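Local coordinates for protein DNA polymerase (Pyrobaculum calidifontis, PDB 5MDN) that probably extends DNA chains by adding deoxyribonucleotides with release of diphosphate, as a family B DNA polymerase with an exonuclease domain, at residues Phe159-Glu171 with Phe215-Gly229. Numbering follows the deposited sequence.
Sequences FPPPLRVLAFDIE and FVDFVKEFDPDVIVG
Arg164 reaches over the C-terminal end of helix 209-222, where the bend at chi3 turns NE onto Asp223 O (2.8 Å), from above that carbonyl plane. NH2 forms a salt bridge with Asp223 OD2 (3.1 Å), its hydrogen bond weak, guanidinium and carboxylate turned 44° apart; Asp223 OD1 pairs with Arg273 and Arg255. Asp225 OD2 lies over one guanidinium face and takes Arg164 N in a nearly straight bond (2.9 Å, 174°), while Arg30 and Arg255 bind this carboxylate. A methionine in place of Arg164 would probably leave Asp223 O without its NE donor and OD2 without its mate across the contact. Leu166, CG anti to the backbone N, drives CD1 to the Phe218 ring edge, 3.5 Å from CE2, and rests CD2 on Val219 CG2. Phe168 receives Phe215 CZ over one face, the rings slid apart with planes at 26°. Strands 165-172 and 226-229 pair in parallel in the exonuclease domain's RNase H-like sheet: Leu166 N bonds Val226 O, and Leu166 O takes Val228 N. Strand 165-172 carries Asp169, a known magnesium ligand, its ion absent from this model. Helix 209-222 packs on the Leu166 and Phe168 face, Leu341 of helix 326-356 touches Ala167 on the other, and strand 186-193 flanks 165-172 antiparallel.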
loop_
_atom_site.group_PDB
_atom_site.type_symbol
_atom_site.label_atom_id
_atom_site.label_comp_id
_atom_site.label_asym_id
_atom_site.label_seq_id
_atom_site.Cartn_x
_atom_site.Cartn_y
_atom_site.Cartn_z
ATOM N N PHE A 159 0.287 -8.607 -24.175
ATOM C CA PHE A 159 -0.127 -9.161 -22.900
ATOM C C PHE A 159 1.065 -9.733 -22.138
ATOM O O PHE A 159 2.072 -10.117 -22.740
ATOM C CB PHE A 159 -1.192 -10.234 -23.104
ATOM C CG PHE A 159 -2.502 -9.692 -23.601
ATOM C CD1 PHE A 159 -3.468 -9.233 -22.712
ATOM C CD2 PHE A 159 -2.758 -9.620 -24.958
ATOM C CE1 PHE A 159 -4.667 -8.722 -23.179
ATOM C CE2 PHE A 159 -3.947 -9.114 -25.430
ATOM C CZ PHE A 159 -4.906 -8.664 -24.544
ATOM N N PRO A 160 0.977 -9.777 -20.811
ATOM C CA PRO A 160 2.088 -10.295 -20.023
ATOM C C PRO A 160 2.365 -11.750 -20.366
ATOM O O PRO A 160 1.441 -12.513 -20.697
ATOM C CB PRO A 160 1.595 -10.146 -18.578
ATOM C CG PRO A 160 0.567 -9.059 -18.645
ATOM C CD PRO A 160 -0.101 -9.235 -19.964
ATOM N N PRO A 161 3.623 -12.165 -20.298
ATOM C CA PRO A 161 3.950 -13.570 -20.518
ATOM C C PRO A 161 3.592 -14.394 -19.296
ATOM O O PRO A 161 3.323 -13.835 -18.221
ATOM C CB PRO A 161 5.468 -13.541 -20.750
ATOM C CG PRO A 161 5.935 -12.368 -19.962
ATOM C CD PRO A 161 4.811 -11.359 -19.969
ATOM N N PRO A 162 3.558 -15.718 -19.415
ATOM C CA PRO A 162 3.344 -16.547 -18.225
ATOM C C PRO A 162 4.503 -16.388 -17.250
ATOM O O PRO A 162 5.672 -16.459 -17.633
ATOM C CB PRO A 162 3.263 -17.969 -18.790
ATOM C CG PRO A 162 3.979 -17.900 -20.098
ATOM C CD PRO A 162 3.684 -16.533 -20.637
ATOM N N LEU A 163 4.167 -16.173 -15.983
ATOM C CA LEU A 163 5.154 -15.995 -14.929
ATOM C C LEU A 163 5.078 -17.154 -13.946
ATOM O O LEU A 163 3.990 -17.648 -13.636
ATOM C CB LEU A 163 4.940 -14.671 -14.188
ATOM C CG LEU A 163 5.162 -13.377 -14.973
ATOM C CD1 LEU A 163 4.968 -12.169 -14.071
ATOM C CD2 LEU A 163 6.547 -13.365 -15.601
ATOM N N ARG A 164 6.239 -17.584 -13.461
ATOM C CA ARG A 164 6.315 -18.606 -12.425
ATOM C C ARG A 164 6.184 -17.915 -11.072
ATOM O O ARG A 164 7.086 -17.185 -10.648
ATOM C CB ARG A 164 7.620 -19.390 -12.535
ATOM C CG ARG A 164 7.727 -20.230 -13.801
ATOM C CD ARG A 164 8.848 -21.255 -13.699
ATOM N NE ARG A 164 10.174 -20.651 -13.813
ATOM C CZ ARG A 164 10.752 -20.324 -14.966
ATOM N NH1 ARG A 164 10.125 -20.541 -16.114
ATOM N NH2 ARG A 164 11.959 -19.778 -14.970
ATOM N N VAL A 165 5.060 -18.147 -10.397
ATOM C CA VAL A 165 4.736 -17.493 -9.137
ATOM C C VAL A 165 4.920 -18.489 -8.003
ATOM O O VAL A 165 4.537 -19.660 -8.120
ATOM C CB VAL A 165 3.299 -16.934 -9.157
ATOM C CG1 VAL A 165 3.012 -16.139 -7.898
ATOM C CG2 VAL A 165 3.081 -16.077 -10.397
ATOM N N LEU A 166 5.510 -18.021 -6.905
ATOM C CA LEU A 166 5.731 -18.834 -5.717
ATOM C C LEU A 166 5.183 -18.097 -4.504
ATOM O O LEU A 166 5.642 -16.994 -4.185
ATOM C CB LEU A 166 7.219 -19.136 -5.524
ATOM C CG LEU A 166 7.565 -19.931 -4.263
ATOM C CD1 LEU A 166 7.510 -21.422 -4.537
ATOM C CD2 LEU A 166 8.920 -19.523 -3.708
ATOM N N ALA A 167 4.205 -18.702 -3.838
ATOM C CA ALA A 167 3.722 -18.234 -2.549
ATOM C C ALA A 167 4.430 -18.997 -1.436
ATOM O O ALA A 167 4.735 -20.184 -1.571
ATOM C CB ALA A 167 2.207 -18.412 -2.432
ATOM N N PHE A 168 4.695 -18.305 -0.331
ATOM C CA PHE A 168 5.350 -18.944 0.800
ATOM C C PHE A 168 4.836 -18.345 2.100
ATOM O O PHE A 168 4.501 -17.159 2.171
ATOM C CB PHE A 168 6.878 -18.820 0.707
ATOM C CG PHE A 168 7.423 -17.520 1.231
ATOM C CD1 PHE A 168 7.321 -16.354 0.490
ATOM C CD2 PHE A 168 8.056 -17.469 2.463
ATOM C CE1 PHE A 168 7.832 -15.160 0.972
ATOM C CE2 PHE A 168 8.568 -16.279 2.951
ATOM C CZ PHE A 168 8.455 -15.124 2.205
ATOM N N ASP A 169 4.771 -19.192 3.124
ATOM C CA ASP A 169 4.344 -18.802 4.459
ATOM C C ASP A 169 5.245 -19.493 5.470
ATOM O O ASP A 169 5.750 -20.591 5.219
ATOM C CB ASP A 169 2.872 -19.170 4.702
ATOM C CG ASP A 169 2.307 -18.522 5.947
ATOM O OD1 ASP A 169 2.130 -17.286 5.952
ATOM O OD2 ASP A 169 2.040 -19.253 6.924
ATOM N N ILE A 170 5.446 -18.847 6.620
ATOM C CA ILE A 170 6.264 -19.409 7.685
ATOM C C ILE A 170 5.518 -19.313 9.008
ATOM O O ILE A 170 4.601 -18.507 9.180
ATOM C CB ILE A 170 7.639 -18.712 7.813
ATOM C CG1 ILE A 170 7.493 -17.360 8.514
ATOM C CG2 ILE A 170 8.291 -18.534 6.448
ATOM C CD1 ILE A 170 8.813 -16.694 8.827
ATOM N N GLU A 171 5.924 -20.166 9.947
ATOM C CA GLU A 171 5.527 -20.043 11.341
ATOM C C GLU A 171 6.739 -20.282 12.230
ATOM O O GLU A 171 7.523 -21.204 11.992
ATOM C CB GLU A 171 4.399 -21.018 11.699
ATOM C CG GLU A 171 3.054 -20.666 11.075
ATOM C CD GLU A 171 2.545 -19.290 11.481
ATOM O OE1 GLU A 171 2.929 -18.797 12.563
ATOM O OE2 GLU A 171 1.763 -18.697 10.707
ATOM N N PHE A 215 13.884 -24.625 1.685
ATOM C CA PHE A 215 13.312 -23.441 1.046
ATOM C C PHE A 215 14.229 -22.914 -0.053
ATOM O O PHE A 215 13.785 -22.654 -1.177
ATOM C CB PHE A 215 13.041 -22.359 2.091
ATOM C CG PHE A 215 12.451 -21.099 1.522
ATOM C CD1 PHE A 215 11.355 -21.149 0.676
ATOM C CD2 PHE A 215 12.989 -19.863 1.842
ATOM C CE1 PHE A 215 10.810 -19.987 0.154
ATOM C CE2 PHE A 215 12.449 -18.700 1.323
ATOM C CZ PHE A 215 11.359 -18.761 0.479
ATOM N N VAL A 216 15.515 -22.737 0.263
ATOM C CA VAL A 216 16.463 -22.199 -0.711
ATOM C C VAL A 216 16.555 -23.113 -1.927
ATOM O O VAL A 216 16.532 -22.654 -3.075
ATOM C CB VAL A 216 17.841 -21.984 -0.057
ATOM C CG1 VAL A 216 18.860 -21.577 -1.101
ATOM C CG2 VAL A 216 17.749 -20.930 1.034
ATOM N N ASP A 217 16.663 -24.425 -1.694
ATOM C CA ASP A 217 16.766 -25.365 -2.807
ATOM C C ASP A 217 15.510 -25.350 -3.671
ATOM O O ASP A 217 15.594 -25.479 -4.897
ATOM C CB ASP A 217 17.044 -26.774 -2.284
ATOM C CG ASP A 217 18.486 -26.963 -1.856
ATOM O OD1 ASP A 217 19.374 -26.369 -2.503
ATOM O OD2 ASP A 217 18.731 -27.709 -0.884
ATOM N N PHE A 218 14.336 -25.197 -3.052
ATOM C CA PHE A 218 13.099 -25.179 -3.828
ATOM C C PHE A 218 13.015 -23.936 -4.709
ATOM O O PHE A 218 12.608 -24.024 -5.874
ATOM C CB PHE A 218 11.885 -25.265 -2.903
ATOM C CG PHE A 218 10.594 -25.533 -3.628
ATOM C CD1 PHE A 218 10.173 -26.832 -3.860
ATOM C CD2 PHE A 218 9.804 -24.489 -4.083
ATOM C CE1 PHE A 218 8.991 -27.087 -4.528
ATOM C CE2 PHE A 218 8.621 -24.738 -4.752
ATOM C CZ PHE A 218 8.213 -26.037 -4.975
ATOM N N VAL A 219 13.373 -22.769 -4.166
ATOM C CA VAL A 219 13.349 -21.542 -4.958
ATOM C C VAL A 219 14.295 -21.658 -6.146
ATOM O O VAL A 219 13.952 -21.277 -7.272
ATOM C CB VAL A 219 13.691 -20.327 -4.073
ATOM C CG1 VAL A 219 13.844 -19.072 -4.922
ATOM C CG2 VAL A 219 12.622 -20.128 -3.011
ATOM N N LYS A 220 15.495 -22.195 -5.919
ATOM C CA LYS A 220 16.431 -22.403 -7.017
ATOM C C LYS A 220 15.923 -23.470 -7.981
ATOM O O LYS A 220 16.162 -23.380 -9.192
ATOM C CB LYS A 220 17.804 -22.790 -6.465
ATOM C CG LYS A 220 18.461 -21.723 -5.602
ATOM C CD LYS A 220 19.890 -22.106 -5.258
ATOM C CE LYS A 220 19.935 -23.386 -4.443
ATOM N NZ LYS A 220 21.314 -23.699 -3.976
ATOM N N GLU A 221 15.223 -24.476 -7.461
ATOM C CA GLU A 221 14.721 -25.563 -8.295
ATOM C C GLU A 221 13.582 -25.073 -9.184
ATOM O O GLU A 221 13.568 -25.323 -10.395
ATOM C CB GLU A 221 14.250 -26.714 -7.396
ATOM C CG GLU A 221 13.891 -28.022 -8.088
ATOM C CD GLU A 221 15.105 -28.662 -8.735
ATOM O OE1 GLU A 221 16.222 -28.456 -8.209
ATOM O OE2 GLU A 221 14.949 -29.367 -9.755
ATOM N N PHE A 222 12.618 -24.361 -8.591
ATOM C CA PHE A 222 11.459 -23.861 -9.324
ATOM C C PHE A 222 11.796 -22.637 -10.174
ATOM O O PHE A 222 11.241 -22.469 -11.266
ATOM C CB PHE A 222 10.333 -23.540 -8.339
ATOM C CG PHE A 222 9.119 -22.921 -8.972
ATOM C CD1 PHE A 222 8.473 -23.543 -10.027
ATOM C CD2 PHE A 222 8.615 -21.721 -8.498
ATOM C CE1 PHE A 222 7.353 -22.974 -10.604
ATOM C CE2 PHE A 222 7.497 -21.150 -9.070
ATOM C CZ PHE A 222 6.865 -21.776 -10.123
ATOM N N ASP A 223 12.692 -21.770 -9.684
ATOM C CA ASP A 223 13.086 -20.526 -10.344
ATOM C C ASP A 223 11.878 -19.619 -10.558
ATOM O O ASP A 223 11.460 -19.402 -11.703
ATOM C CB ASP A 223 13.779 -20.805 -11.683
ATOM C CG ASP A 223 14.424 -19.564 -12.276
ATOM O OD1 ASP A 223 14.683 -18.610 -11.513
ATOM O OD2 ASP A 223 14.670 -19.541 -13.502
ATOM N N PRO A 224 11.287 -19.081 -9.494
ATOM C CA PRO A 224 10.108 -18.230 -9.663
ATOM C C PRO A 224 10.472 -16.837 -10.150
ATOM O O PRO A 224 11.549 -16.307 -9.866
ATOM C CB PRO A 224 9.516 -18.176 -8.250
ATOM C CG PRO A 224 10.707 -18.285 -7.365
ATOM C CD PRO A 224 11.663 -19.218 -8.075
ATOM N N ASP A 225 9.543 -16.244 -10.898
ATOM C CA ASP A 225 9.681 -14.859 -11.329
ATOM C C ASP A 225 9.116 -13.888 -10.300
ATOM O O ASP A 225 9.652 -12.788 -10.123
ATOM C CB ASP A 225 8.986 -14.655 -12.677
ATOM C CG ASP A 225 9.505 -15.595 -13.748
ATOM O OD1 ASP A 225 10.717 -15.546 -14.048
ATOM O OD2 ASP A 225 8.700 -16.381 -14.294
ATOM N N VAL A 226 8.033 -14.274 -9.628
ATOM C CA VAL A 226 7.432 -13.490 -8.557
ATOM C C VAL A 226 7.390 -14.344 -7.297
ATOM O O VAL A 226 7.033 -15.527 -7.346
ATOM C CB VAL A 226 6.016 -13.003 -8.933
ATOM C CG1 VAL A 226 5.527 -11.969 -7.931
ATOM C CG2 VAL A 226 6.007 -12.434 -10.345
ATOM N N ILE A 227 7.760 -13.743 -6.168
ATOM C CA ILE A 227 7.618 -14.364 -4.856
ATOM C C ILE A 227 6.608 -13.547 -4.065
ATOM O O ILE A 227 6.834 -12.361 -3.793
ATOM C CB ILE A 227 8.962 -14.453 -4.118
ATOM C CG1 ILE A 227 9.879 -15.469 -4.799
ATOM C CG2 ILE A 227 8.746 -14.823 -2.658
ATOM C CD1 ILE A 227 11.274 -15.532 -4.206
ATOM N N VAL A 228 5.494 -14.174 -3.695
ATOM C CA VAL A 228 4.411 -13.505 -2.986
ATOM C C VAL A 228 4.332 -14.045 -1.566
ATOM O O VAL A 228 4.507 -15.246 -1.331
ATOM C CB VAL A 228 3.060 -13.680 -3.707
ATOM C CG1 VAL A 228 2.801 -12.507 -4.641
ATOM C CG2 VAL A 228 3.037 -14.992 -4.473
ATOM N N GLY A 229 4.076 -13.144 -0.619
ATOM C CA GLY A 229 3.820 -13.511 0.758
ATOM C C GLY A 229 2.869 -12.505 1.365
ATOM O O GLY A 229 2.526 -11.492 0.750
#